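Local structure of peroxisomal membrane protein PEX15 (Saccharomyces cerevisiae, 5VXV) at residues C100-I105 with V159-K164; E121-M126 with E151-Q156. The protein anchors the AAA-ATPase proteins PEX1 and PEX6 to the peroxisomal membrane, and so supports extraction of the import receptor PEX5. One frame throughout, in Å; residues are numbered along the deposited sequence.

Contact 1: residues C100-I105 with V159-K164; sequences CCIKVI and VKLHHK
Leu161, in the last turn of helix 143-161, reaches across to Ile102 and Ile105 of helix 91-108 in the largely alpha-helical, probably cytoplasmic part of PEX15. The CB of Leu161 points toward helix 91-108, and CG stands opposite the carbonyl carbon and beside the backbone N (chi1 -76°). From there CG already lies 4.1 Å from Ile102 CG2. The chain then forks: CD1 leans on the same Ile102 CG2, while CD2 touches it too and also reaches Ile105 CG2 at 3.9 Å. One leucine thus meets two isoleucines a turn apart through their branch methyls, crossing Ile105 at about a right angle. In both isoleucines CG2 is trans to the backbone N, which brings this short branch rather than CD1 to the leucine. The contact is apolar and all three side chains are buried; Thr119 of helix 112-136 touches both Ile105 and Leu161, and Leu122 of that helix packs on Ile102.

The chain departs from helical geometry at His163, in a Schellman motif. His163 takes positive phi (56°), and two amides bond back into the final turn: His163 N to Lys160 O at 3.0 Å, and Lys164 N to Val159 O at 2.9 Å. The His163 ring carries the carbonyl oxygen of Lys160 over one face, 3.6 Å above its plane and offset toward the rim.

Contact 2: residues E121-M126 with E151-Q156; sequences ELESIM and EIFIFQ
The ring of Phe153 presents its edge, not a face, to helix 112-136. Glu123 O and Met126 CB both lie at that edge, near the ring plane: CE2 comes to 3.8 Å from the Glu123 carbonyl oxygen, and CD2 to 4.0 Å from Met126 CB. Phe153 CG is trans to its own backbone N (chi1 -176°), and this carries the ring across to the neighbouring helix although the CB does not point straight at it. Glu123 O, which the ring only approaches, is hydrogen-bonded to Ser127 OG. Phe155, two residues on, packs on helix 196-217 instead.

Helices 112-136 and 143-161 form an antiparallel helical hairpin, their short segments inclined at 159° with axes 11.2 Å apart. Selenomethionine Met126 packs beside the phenylalanine. Its chain bends at the last torsion (chi3 72°), turning CE onto Ile152 CG2 at 3.8 Å; the two side chains cross at about a right angle. The same methyl lies 4.0 Å from Phe153 N, so it rests against the backbone as well as the isoleucine branch. The carboxylate of Glu123 reaches across to the other arm of the hairpin: OE2 forms a salt bridge with Lys158 and is hydrogen-bonded to His162 NE2.

How the contacts relate
From the N terminus the chain runs through six helices before helix 91-108, where 100-105 opens the loop that contact 1 closes at 159-164. Inside it, helix 112-136 supplies 121-126, and the return along helix 143-161 brings 151-156 alongside to close the shorter loop of contact 2, which is therefore nested within contact 1. Three helices are tied together, with helix 143-161 common to both contacts and their centres 9 Å apart. Between them, Ile102 CD1 packs on Ile152 CG2 at 3.6 Å. Beyond the shared helix, the chain continues to helix 196-217, which packs against 151-156.

Contact 1: residues C100-I105 with V159-K164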
loop_
_atom_site.group_PDB
_atom_site.type_symbol
_atom_site.label_atom_id
_atom_site.label_comp_id
_atom_site.label_asym_id
_atom_site.label_seq_id
_atom_site.Cartn_x
_atom_site.Cartn_y
_atom_site.Cartn_z
ATOM N N CYS A 100 -3.781 -0.743 -1.511
ATOM C CA CYS A 100 -4.869 -1.116 -2.410
ATOM C C CYS A 100 -4.666 -2.520 -2.970
ATOM O O CYS A 100 -5.627 -3.289 -3.092
ATOM C CB CYS A 100 -4.993 -0.096 -3.541
ATOM S SG CYS A 100 -5.609 1.516 -3.004
ATOM N N CYS A 101 -3.426 -2.877 -3.314
ATOM C CA CYS A 101 -3.150 -4.245 -3.748
ATOM C C CYS A 101 -3.479 -5.240 -2.643
ATOM O O CYS A 101 -4.035 -6.313 -2.903
ATOM C CB CYS A 101 -1.685 -4.381 -4.163
ATOM S SG CYS A 101 -1.214 -3.403 -5.607
ATOM N N ILE A 102 -3.145 -4.893 -1.400
ATOM C CA ILE A 102 -3.443 -5.759 -0.265
ATOM C C ILE A 102 -4.949 -5.941 -0.115
ATOM O O ILE A 102 -5.431 -7.041 0.173
ATOM C CB ILE A 102 -2.806 -5.175 1.011
ATOM C CG1 ILE A 102 -1.280 -5.273 0.926
ATOM C CG2 ILE A 102 -3.321 -5.882 2.264
ATOM C CD1 ILE A 102 -0.548 -4.391 1.913
ATOM N N LYS A 103 -5.710 -4.864 -0.316
ATOM C CA LYS A 103 -7.159 -4.943 -0.160
ATOM C C LYS A 103 -7.779 -5.910 -1.159
ATOM O O LYS A 103 -8.773 -6.576 -0.844
ATOM C CB LYS A 103 -7.780 -3.556 -0.303
ATOM C CG LYS A 103 -7.694 -2.730 0.966
ATOM C CD LYS A 103 -8.226 -1.327 0.763
ATOM C CE LYS A 103 -8.030 -0.482 2.010
ATOM N NZ LYS A 103 -8.384 0.943 1.774
ATOM N N VAL A 104 -7.212 -6.003 -2.363
ATOM C CA VAL A 104 -7.708 -6.959 -3.352
ATOM C C VAL A 104 -7.469 -8.385 -2.870
ATOM O O VAL A 104 -8.376 -9.224 -2.872
ATOM C CB VAL A 104 -7.042 -6.710 -4.720
ATOM C CG1 VAL A 104 -7.329 -7.861 -5.688
ATOM C CG2 VAL A 104 -7.520 -5.393 -5.311
ATOM N N ILE A 105 -6.237 -8.679 -2.452
ATOM C CA ILE A 105 -5.908 -10.022 -1.987
ATOM C C ILE A 105 -6.763 -10.390 -0.784
ATOM O O ILE A 105 -7.251 -11.520 -0.671
ATOM C CB ILE A 105 -4.405 -10.111 -1.658
ATOM C CG1 ILE A 105 -3.567 -9.854 -2.914
ATOM C CG2 ILE A 105 -4.061 -11.476 -1.060
ATOM C CD1 ILE A 105 -2.088 -9.644 -2.637
ATOM N N VAL A 159 1.940 -10.290 8.654
ATOM C CA VAL A 159 0.995 -10.611 9.719
ATOM C C VAL A 159 -0.383 -10.897 9.133
ATOM O O VAL A 159 -0.863 -12.034 9.183
ATOM C CB VAL A 159 0.930 -9.473 10.759
ATOM C CG1 VAL A 159 -0.244 -9.660 11.725
ATOM C CG2 VAL A 159 2.233 -9.392 11.536
ATOM N N LYS A 160 -1.026 -9.875 8.562
ATOM C CA LYS A 160 -2.446 -9.987 8.241
ATOM C C LYS A 160 -2.696 -10.960 7.091
ATOM O O LYS A 160 -3.512 -11.881 7.217
ATOM C CB LYS A 160 -3.020 -8.609 7.912
ATOM C CG LYS A 160 -4.515 -8.628 7.641
ATOM N N LEU A 161 -2.024 -10.769 5.953
ATOM C CA LEU A 161 -2.340 -11.593 4.789
ATOM C C LEU A 161 -1.992 -13.060 5.019
ATOM O O LEU A 161 -2.630 -13.943 4.437
ATOM C CB LEU A 161 -1.622 -11.064 3.544
ATOM C CG LEU A 161 -2.203 -9.795 2.900
ATOM C CD1 LEU A 161 -1.412 -9.428 1.652
ATOM C CD2 LEU A 161 -3.681 -9.950 2.555
ATOM N N HIS A 162 -0.998 -13.344 5.858
ATOM C CA HIS A 162 -0.654 -14.721 6.194
ATOM C C HIS A 162 -1.367 -15.225 7.444
ATOM O O HIS A 162 -1.219 -16.402 7.789
ATOM C CB HIS A 162 0.859 -14.864 6.390
ATOM C CG HIS A 162 1.648 -14.791 5.121
ATOM N ND1 HIS A 162 1.447 -15.660 4.069
ATOM C CD2 HIS A 162 2.650 -13.963 4.738
ATOM C CE1 HIS A 162 2.286 -15.365 3.092
ATOM N NE2 HIS A 162 3.029 -14.342 3.474
ATOM N N HIS A 163 -2.132 -14.375 8.129
ATOM C CA HIS A 163 -2.818 -14.765 9.360
ATOM C C HIS A 163 -1.818 -15.299 10.385
ATOM O O HIS A 163 -2.018 -16.353 10.994
ATOM C CB HIS A 163 -3.906 -15.804 9.077
ATOM C CG HIS A 163 -4.738 -15.498 7.871
ATOM N ND1 HIS A 163 -5.786 -14.603 7.895
ATOM C CD2 HIS A 163 -4.682 -15.976 6.605
ATOM C CE1 HIS A 163 -6.337 -14.541 6.696
ATOM N NE2 HIS A 163 -5.685 -15.363 5.894
ATOM N N LYS A 164 -0.749 -14.530 10.605
ATOM C CA LYS A 164 0.385 -14.939 11.427
ATOM C C LYS A 164 0.658 -13.897 12.506
ATOM O O LYS A 164 0.585 -12.694 12.248
ATOM C CB LYS A 164 1.628 -15.136 10.549
ATOM C CG LYS A 164 2.865 -15.620 11.282
ATOM C CD LYS A 164 3.952 -16.020 10.295
ATOM C CE LYS A 164 5.193 -16.531 11.005
#

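Contact 2: residues E121-M126 with E151-Q156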
loop_
_atom_site.group_PDB
_atom_site.type_symbol
_atom_site.label_atom_id
_atom_site.label_comp_id
_atom_site.label_asym_id
_atom_site.label_seq_id
_atom_site.Cartn_x
_atom_site.Cartn_y
_atom_site.Cartn_z
ATOM N N GLU A 121 3.825 -12.999 -4.307
ATOM C CA GLU A 121 4.177 -12.068 -5.377
ATOM C C GLU A 121 4.329 -10.653 -4.842
ATOM O O GLU A 121 5.269 -9.937 -5.211
ATOM C CB GLU A 121 3.117 -12.100 -6.478
ATOM C CG GLU A 121 3.094 -13.375 -7.301
ATOM C CD GLU A 121 2.098 -13.306 -8.445
ATOM O OE1 GLU A 121 1.765 -12.179 -8.880
ATOM O OE2 GLU A 121 1.647 -14.374 -8.907
ATOM N N LEU A 122 3.409 -10.227 -3.974
ATOM C CA LEU A 122 3.492 -8.887 -3.407
ATOM C C LEU A 122 4.736 -8.731 -2.544
ATOM O O LEU A 122 5.383 -7.678 -2.559
ATOM C CB LEU A 122 2.236 -8.589 -2.591
ATOM C CG LEU A 122 2.193 -7.223 -1.903
ATOM C CD1 LEU A 122 2.217 -6.096 -2.928
ATOM C CD2 LEU A 122 0.968 -7.123 -1.017
ATOM N N GLU A 123 5.076 -9.762 -1.767
ATOM C CA GLU A 123 6.278 -9.700 -0.943
ATOM C C GLU A 123 7.504 -9.389 -1.793
ATOM O O GLU A 123 8.313 -8.521 -1.446
ATOM C CB GLU A 123 6.467 -11.016 -0.190
ATOM C CG GLU A 123 5.490 -11.223 0.957
ATOM C CD GLU A 123 5.602 -12.603 1.575
ATOM O OE1 GLU A 123 6.258 -13.482 0.975
ATOM O OE2 GLU A 123 5.028 -12.809 2.663
ATOM N N SER A 124 7.649 -10.084 -2.923
ATOM C CA SER A 124 8.790 -9.845 -3.803
ATOM C C SER A 124 8.753 -8.438 -4.382
ATOM O O SER A 124 9.777 -7.747 -4.416
ATOM C CB SER A 124 8.813 -10.884 -4.925
ATOM O OG SER A 124 9.039 -12.182 -4.407
ATOM N N ILE A 125 7.581 -8.001 -4.850
ATOM C CA ILE A 125 7.455 -6.658 -5.410
ATOM C C ILE A 125 7.870 -5.616 -4.381
ATOM O O ILE A 125 8.626 -4.683 -4.681
ATOM C CB ILE A 125 6.018 -6.424 -5.910
ATOM C CG1 ILE A 125 5.778 -7.219 -7.197
ATOM C CG2 ILE A 125 5.748 -4.937 -6.146
ATOM C CD1 ILE A 125 4.324 -7.311 -7.611
HETATM N N MSE A 126 7.382 -5.753 -3.154
HETATM C CA MSE A 126 7.646 -4.759 -2.126
HETATM C C MSE A 126 9.101 -4.787 -1.655
HETATM O O MSE A 126 9.717 -3.734 -1.492
HETATM C CB MSE A 126 6.703 -4.959 -0.941
HETATM C CG MSE A 126 5.261 -4.606 -1.262
HETATM SE SE MSE A 126 4.124 -4.590 0.316
HETATM C CE MSE A 126 4.780 -2.966 1.169
ATOM N N GLU A 151 6.275 -0.854 7.759
ATOM C CA GLU A 151 5.215 -1.335 8.636
ATOM C C GLU A 151 4.051 -1.920 7.842
ATOM O O GLU A 151 3.379 -2.836 8.325
ATOM C CB GLU A 151 4.773 -0.209 9.571
ATOM C CG GLU A 151 5.858 0.120 10.600
ATOM C CD GLU A 151 5.387 1.018 11.724
ATOM O OE1 GLU A 151 4.231 1.489 11.673
ATOM O OE2 GLU A 151 6.183 1.251 12.661
ATOM N N ILE A 152 3.814 -1.447 6.614
ATOM C CA ILE A 152 2.871 -2.140 5.736
ATOM C C ILE A 152 3.358 -3.559 5.471
ATOM O O ILE A 152 2.607 -4.531 5.598
ATOM C CB ILE A 152 2.675 -1.368 4.419
ATOM C CG1 ILE A 152 1.958 -0.042 4.665
ATOM C CG2 ILE A 152 1.872 -2.208 3.419
ATOM C CD1 ILE A 152 1.984 0.896 3.469
ATOM N N PHE A 153 4.628 -3.692 5.089
ATOM C CA PHE A 153 5.182 -5.006 4.788
ATOM C C PHE A 153 5.011 -5.952 5.970
ATOM O O PHE A 153 4.551 -7.087 5.810
ATOM C CB PHE A 153 6.657 -4.866 4.407
ATOM C CG PHE A 153 7.302 -6.155 3.977
ATOM C CD1 PHE A 153 7.890 -6.993 4.908
ATOM C CD2 PHE A 153 7.325 -6.521 2.641
ATOM C CE1 PHE A 153 8.485 -8.177 4.517
ATOM C CE2 PHE A 153 7.920 -7.706 2.246
ATOM C CZ PHE A 153 8.498 -8.534 3.185
ATOM N N ILE A 154 5.365 -5.496 7.173
ATOM C CA ILE A 154 5.334 -6.378 8.336
ATOM C C ILE A 154 3.899 -6.622 8.796
ATOM O O ILE A 154 3.468 -7.771 8.945
ATOM C CB ILE A 154 6.202 -5.798 9.468
ATOM C CG1 ILE A 154 7.671 -5.784 9.036
ATOM C CG2 ILE A 154 6.028 -6.612 10.751
ATOM C CD1 ILE A 154 8.617 -5.129 10.024
ATOM N N PHE A 155 3.139 -5.550 9.034
ATOM C CA PHE A 155 1.854 -5.708 9.708
ATOM C C PHE A 155 0.739 -6.113 8.750
ATOM O O PHE A 155 -0.157 -6.873 9.129
ATOM C CB PHE A 155 1.479 -4.416 10.438
ATOM C CG PHE A 155 2.415 -4.061 11.560
ATOM C CD1 PHE A 155 2.732 -4.991 12.535
ATOM C CD2 PHE A 155 2.983 -2.801 11.635
ATOM C CE1 PHE A 155 3.597 -4.672 13.565
ATOM C CE2 PHE A 155 3.848 -2.477 12.660
ATOM C CZ PHE A 155 4.157 -3.412 13.627
ATOM N N GLN A 156 0.756 -5.614 7.515
ATOM C CA GLN A 156 -0.316 -5.948 6.586
ATOM C C GLN A 156 -0.023 -7.194 5.761
ATOM O O GLN A 156 -0.954 -7.943 5.440
ATOM C CB GLN A 156 -0.599 -4.767 5.654
ATOM C CG GLN A 156 -1.029 -3.504 6.389
ATOM C CD GLN A 156 -1.950 -2.625 5.561
ATOM O OE1 GLN A 156 -2.658 -3.102 4.674
ATOM N NE2 GLN A 156 -1.948 -1.329 5.855
#